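Local coordinates for GTPase-activating protein GYP1 (Saccharomyces cerevisiae, PDB 1FKM) that accelerates GTP hydrolysis by Ypt/Rab GTPases, chiefly Ypt1 and Ypt7, by lending them an arginine and a glutamine finger in trans through its TBC domain, at residues A[115-120]-A[180-185]; A[48-53]-A[59-64]. One frame throughout, in Å; residues are numbered along the deposited sequence.

Interaction 1. Residues A[115-120]-A[180-185]; sequences RILYLW and WCLTKL
A buried helix-helix packing joins 115-120, on helix 107-123, to 180-185, on helix 168-186: Leu182 meets Leu117 and Ile116, and Thr183 meets Trp120. Leu182 works through one branch: its CD2 meets Leu117 CD2 at 4.1 Å, the two side chains standing at about a right angle. The same methyl lies 4.3 Å from Ile116 CG2, so that a single branch bridges two neighbouring residues of the other helix. At the next position the contact turns partly polar. Trp120, its CG anti to the backbone N (chi1 -176°) and its ring stacked with His124, reaches across with the five-membered side of its indole, and Thr183 OG1 lies at the ring edge, in plane, 3.6 Å from Trp120 CD1. That hydroxyl is hydrogen-bonded within its own helix, to Phe179 O, and its approach to the indole is packing. Both helices belong to the all-helical TBC (Rab-GAP) domain; the segment axes come no closer than 10.6 Å and run at 46° to each other, and side chains span the gap at the contacts described. The indole N-H is answered by water: a water accepts from Trp120 NE1 at 2.9 Å and donates to Thr183 O at 3.0 Å, tying the ring to the neighbouring backbone. Helix 133-145 adds Ile133 against Leu117 and Val137 against Ile116, and the side chain of Leu117 is about 9 Å from that of the glutamine finger, Gln131, and about 11 Å from that of the arginine finger, Arg96.

Interaction 2. Residues A[48-53]-A[59-64]; sequences GYLPVN and GFLQRK
Tyr49, in the loop after helix 39-46, lays its ring against the side chains of 59-64. From CB, a chi1 of 175° swings CG away from the backbone N, which carries the ring toward the helix. CG lies 4.1 Å from Phe60 CE2; CD1 and CE1 come closer, with CE1 3.6 Å from that same Phe60 CE2. Tyr49 and Phe60 form a T-shaped (edge-to-face) stack, Phe60 presenting its edge to the Tyr49 face with the planes at 72°. On the other side of the ring outline, Tyr49 CE2 meets Leu61 CD2 at 3.9 Å. The tip, OH, passes Lys64 CB at 3.7 Å and is hydrogen-bonded to Asp177 of helix 168-186. With an alanine in place of this tyrosine, the edge of Phe60 would probably lose its aromatic partner and Asp177 this hydroxyl. Just before Tyr49, Gly48 closes helix 39-46 with a Schellman motif, its positive phi turning the chain into this loop. Just after it, Leu50 CD1 meets Leu61 CD1 at 4.1 Å. Pro51 CD sits over one face of Phe60, toward its rim, in a CH-pi contact 3.9 Å from the ring centroid, while Lys64 CG lies over the opposite face.

How the interactions relate
From the N terminus, helix 39-46 leads into the loop 48-53, and interaction 2 closes first, folding that loop back on the opening part of helix 57-74 across only a few residues. Interaction 1 opens later, on helix 107-123, and closes a much longer excursion when helix 168-186 arrives; the two follow in series, neither nesting nor crossing. In space they meet nonetheless. Trp180 NE1 is 2.9 Å from Lys64 O, a probable hydrogen bond, and Cys181 SG packs at 3.7 Å from Tyr49 CD2. Helix 168-186 is thus common ground, joining helix 107-123 to the early loop and helix 57-74 within one TBC domain.

Interaction 1. Residues A[115-120]-A[180-185]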
# COMPACT_ATOMS: atom_id res chain seq x y z
N ARG A 115 5.20 5.54 -16.08
CA ARG A 115 6.60 5.11 -16.14
C ARG A 115 6.96 4.13 -15.03
O ARG A 115 7.64 3.13 -15.26
CB ARG A 115 7.53 6.33 -16.07
CG ARG A 115 7.47 7.25 -17.29
CD ARG A 115 8.57 8.31 -17.24
NE ARG A 115 8.28 9.39 -16.30
CZ ARG A 115 7.62 10.50 -16.62
NH1 ARG A 115 7.17 10.68 -17.85
NH2 ARG A 115 7.43 11.45 -15.70
N ILE A 116 6.51 4.43 -13.81
CA ILE A 116 6.78 3.56 -12.68
C ILE A 116 6.23 2.15 -12.90
O ILE A 116 6.93 1.15 -12.73
CB ILE A 116 6.17 4.13 -11.38
CG1 ILE A 116 6.88 5.43 -11.00
CG2 ILE A 116 6.28 3.11 -10.25
CD1 ILE A 116 6.20 6.22 -9.88
N LEU A 117 4.96 2.07 -13.27
CA LEU A 117 4.32 0.78 -13.48
C LEU A 117 4.89 0.05 -14.69
O LEU A 117 5.01 -1.17 -14.67
CB LEU A 117 2.81 0.95 -13.65
CG LEU A 117 2.11 1.50 -12.40
CD1 LEU A 117 0.63 1.69 -12.69
CD2 LEU A 117 2.30 0.54 -11.24
N TYR A 118 5.23 0.81 -15.72
CA TYR A 118 5.78 0.21 -16.93
C TYR A 118 7.11 -0.47 -16.61
O TYR A 118 7.34 -1.62 -17.00
CB TYR A 118 6.00 1.28 -18.01
CG TYR A 118 6.62 0.74 -19.28
CD1 TYR A 118 5.93 -0.16 -20.09
CD2 TYR A 118 7.90 1.14 -19.66
CE1 TYR A 118 6.51 -0.67 -21.26
CE2 TYR A 118 8.49 0.64 -20.83
CZ TYR A 118 7.79 -0.26 -21.62
OH TYR A 118 8.38 -0.77 -22.75
N LEU A 119 7.98 0.24 -15.90
CA LEU A 119 9.29 -0.32 -15.55
C LEU A 119 9.15 -1.57 -14.69
O LEU A 119 9.86 -2.55 -14.90
CB LEU A 119 10.15 0.72 -14.82
CG LEU A 119 11.56 0.23 -14.48
CD1 LEU A 119 12.28 -0.20 -15.76
CD2 LEU A 119 12.33 1.33 -13.77
N TRP A 120 8.24 -1.54 -13.72
CA TRP A 120 8.05 -2.72 -12.87
C TRP A 120 7.54 -3.88 -13.72
O TRP A 120 7.99 -5.02 -13.57
CB TRP A 120 7.05 -2.43 -11.75
CG TRP A 120 6.90 -3.60 -10.81
CD1 TRP A 120 7.62 -3.83 -9.67
CD2 TRP A 120 6.02 -4.72 -10.96
NE1 TRP A 120 7.25 -5.03 -9.11
CE2 TRP A 120 6.27 -5.60 -9.88
CE3 TRP A 120 5.05 -5.07 -11.91
CZ2 TRP A 120 5.58 -6.81 -9.73
CZ3 TRP A 120 4.37 -6.28 -11.76
CH2 TRP A 120 4.64 -7.13 -10.67
N TRP A 180 11.25 1.78 -6.48
CA TRP A 180 12.01 0.83 -5.68
C TRP A 180 11.25 0.36 -4.44
O TRP A 180 11.41 -0.79 -4.00
CB TRP A 180 13.36 1.44 -5.25
CG TRP A 180 14.31 1.66 -6.39
CD1 TRP A 180 14.78 2.85 -6.83
CD2 TRP A 180 14.89 0.65 -7.22
NE1 TRP A 180 15.63 2.65 -7.90
CE2 TRP A 180 15.72 1.31 -8.16
CE3 TRP A 180 14.80 -0.75 -7.27
CZ2 TRP A 180 16.45 0.62 -9.13
CZ3 TRP A 180 15.54 -1.43 -8.25
CH2 TRP A 180 16.35 -0.74 -9.16
N CYS A 181 10.43 1.23 -3.87
CA CYS A 181 9.65 0.84 -2.70
C CYS A 181 8.48 -0.04 -3.12
O CYS A 181 8.14 -0.99 -2.41
CB CYS A 181 9.17 2.08 -1.93
SG CYS A 181 10.55 2.92 -1.09
N LEU A 182 7.88 0.25 -4.26
CA LEU A 182 6.79 -0.58 -4.76
C LEU A 182 7.38 -1.96 -5.01
O LEU A 182 6.77 -2.99 -4.71
CB LEU A 182 6.24 -0.04 -6.09
CG LEU A 182 5.25 -0.96 -6.82
CD1 LEU A 182 3.98 -1.11 -5.99
CD2 LEU A 182 4.93 -0.39 -8.19
N THR A 183 8.59 -1.97 -5.57
CA THR A 183 9.27 -3.23 -5.87
C THR A 183 9.51 -4.04 -4.59
O THR A 183 9.24 -5.24 -4.56
CB THR A 183 10.61 -2.97 -6.60
OG1 THR A 183 10.34 -2.36 -7.87
CG2 THR A 183 11.38 -4.27 -6.82
N LYS A 184 9.98 -3.37 -3.54
CA LYS A 184 10.24 -4.05 -2.27
C LYS A 184 8.96 -4.61 -1.67
O LYS A 184 8.96 -5.70 -1.10
CB LYS A 184 10.88 -3.08 -1.26
CG LYS A 184 12.36 -2.82 -1.48
CD LYS A 184 13.19 -4.06 -1.18
CE LYS A 184 14.68 -3.81 -1.39
NZ LYS A 184 15.49 -5.04 -1.17
N LEU A 185 7.87 -3.86 -1.80
CA LEU A 185 6.58 -4.30 -1.27
C LEU A 185 6.11 -5.57 -1.96
O LEU A 185 5.83 -6.58 -1.32
CB LEU A 185 5.51 -3.21 -1.48
CG LEU A 185 4.11 -3.59 -0.99
CD1 LEU A 185 4.12 -3.71 0.53
CD2 LEU A 185 3.10 -2.53 -1.44
O HOH W 1 8.46 -6.68 -7.03

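Interaction 2. Residues A[48-53]-A[59-64]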
# COMPACT_ATOMS: atom_id res chain seq x y z
N GLY A 48 12.95 -1.19 3.89
CA GLY A 48 14.28 -1.65 3.50
C GLY A 48 14.89 -0.97 2.29
O GLY A 48 15.75 -1.54 1.62
N TYR A 49 14.46 0.25 2.01
CA TYR A 49 14.99 0.99 0.87
C TYR A 49 16.13 1.87 1.35
O TYR A 49 17.28 1.67 0.96
CB TYR A 49 13.88 1.83 0.23
CG TYR A 49 14.34 2.72 -0.90
CD1 TYR A 49 15.00 2.20 -2.02
CD2 TYR A 49 14.07 4.10 -0.89
CE1 TYR A 49 15.37 3.02 -3.09
CE2 TYR A 49 14.43 4.92 -1.95
CZ TYR A 49 15.07 4.37 -3.05
OH TYR A 49 15.40 5.19 -4.11
N LEU A 50 15.82 2.83 2.20
CA LEU A 50 16.83 3.73 2.73
C LEU A 50 17.68 2.99 3.76
O LEU A 50 17.16 2.36 4.68
CB LEU A 50 16.15 4.94 3.38
CG LEU A 50 17.01 6.16 3.70
CD1 LEU A 50 17.54 6.78 2.40
CD2 LEU A 50 16.17 7.17 4.45
N PRO A 51 19.02 3.03 3.61
CA PRO A 51 19.87 2.34 4.58
C PRO A 51 19.82 3.00 5.96
O PRO A 51 19.71 4.22 6.07
CB PRO A 51 21.26 2.40 3.94
CG PRO A 51 21.20 3.63 3.08
CD PRO A 51 19.81 3.57 2.49
N VAL A 52 19.89 2.19 7.02
CA VAL A 52 19.85 2.74 8.37
C VAL A 52 21.12 3.52 8.72
O VAL A 52 21.10 4.38 9.60
CB VAL A 52 19.60 1.64 9.42
CG1 VAL A 52 18.20 1.08 9.25
CG2 VAL A 52 20.65 0.53 9.29
N ASN A 53 22.22 3.21 8.05
CA ASN A 53 23.47 3.93 8.28
C ASN A 53 23.36 5.23 7.49
O ASN A 53 23.47 5.22 6.26
CB ASN A 53 24.67 3.13 7.77
CG ASN A 53 26.00 3.78 8.11
OD1 ASN A 53 26.09 5.01 8.21
ND2 ASN A 53 27.04 2.97 8.26
N GLY A 59 24.84 8.38 -1.07
CA GLY A 59 25.35 7.59 -2.17
C GLY A 59 24.34 6.56 -2.63
O GLY A 59 24.20 6.30 -3.83
N PHE A 60 23.63 5.96 -1.67
CA PHE A 60 22.63 4.95 -1.99
C PHE A 60 21.56 5.53 -2.91
O PHE A 60 21.23 4.94 -3.94
CB PHE A 60 21.96 4.43 -0.72
CG PHE A 60 20.81 3.50 -0.98
CD1 PHE A 60 21.04 2.15 -1.25
CD2 PHE A 60 19.51 3.97 -1.00
CE1 PHE A 60 19.98 1.29 -1.53
CE2 PHE A 60 18.44 3.12 -1.28
CZ PHE A 60 18.68 1.77 -1.54
N LEU A 61 21.01 6.68 -2.53
CA LEU A 61 19.96 7.33 -3.31
C LEU A 61 20.44 7.75 -4.70
O LEU A 61 19.73 7.58 -5.69
CB LEU A 61 19.41 8.54 -2.55
CG LEU A 61 18.60 8.21 -1.28
CD1 LEU A 61 18.22 9.48 -0.57
CD2 LEU A 61 17.34 7.43 -1.66
N GLN A 62 21.65 8.31 -4.78
CA GLN A 62 22.19 8.73 -6.06
C GLN A 62 22.25 7.54 -7.01
O GLN A 62 21.82 7.63 -8.16
CB GLN A 62 23.59 9.32 -5.90
CG GLN A 62 23.63 10.63 -5.13
CD GLN A 62 25.05 11.16 -4.97
OE1 GLN A 62 25.95 10.43 -4.56
NE2 GLN A 62 25.24 12.44 -5.27
N ARG A 63 22.75 6.42 -6.52
CA ARG A 63 22.87 5.21 -7.33
C ARG A 63 21.51 4.62 -7.71
O ARG A 63 21.31 4.19 -8.85
CB ARG A 63 23.72 4.17 -6.62
CG ARG A 63 25.18 4.61 -6.44
CD ARG A 63 26.08 3.51 -5.89
NE ARG A 63 25.86 3.22 -4.47
CZ ARG A 63 24.99 2.33 -4.01
NH1 ARG A 63 24.25 1.62 -4.86
NH2 ARG A 63 24.88 2.13 -2.70
N LYS A 64 20.58 4.58 -6.77
CA LYS A 64 19.26 4.02 -7.05
C LYS A 64 18.46 4.90 -8.01
O LYS A 64 17.77 4.39 -8.89
CB LYS A 64 18.47 3.83 -5.75
CG LYS A 64 19.12 2.86 -4.78
CD LYS A 64 19.40 1.51 -5.44
CE LYS A 64 18.13 0.78 -5.84
NZ LYS A 64 18.40 -0.58 -6.40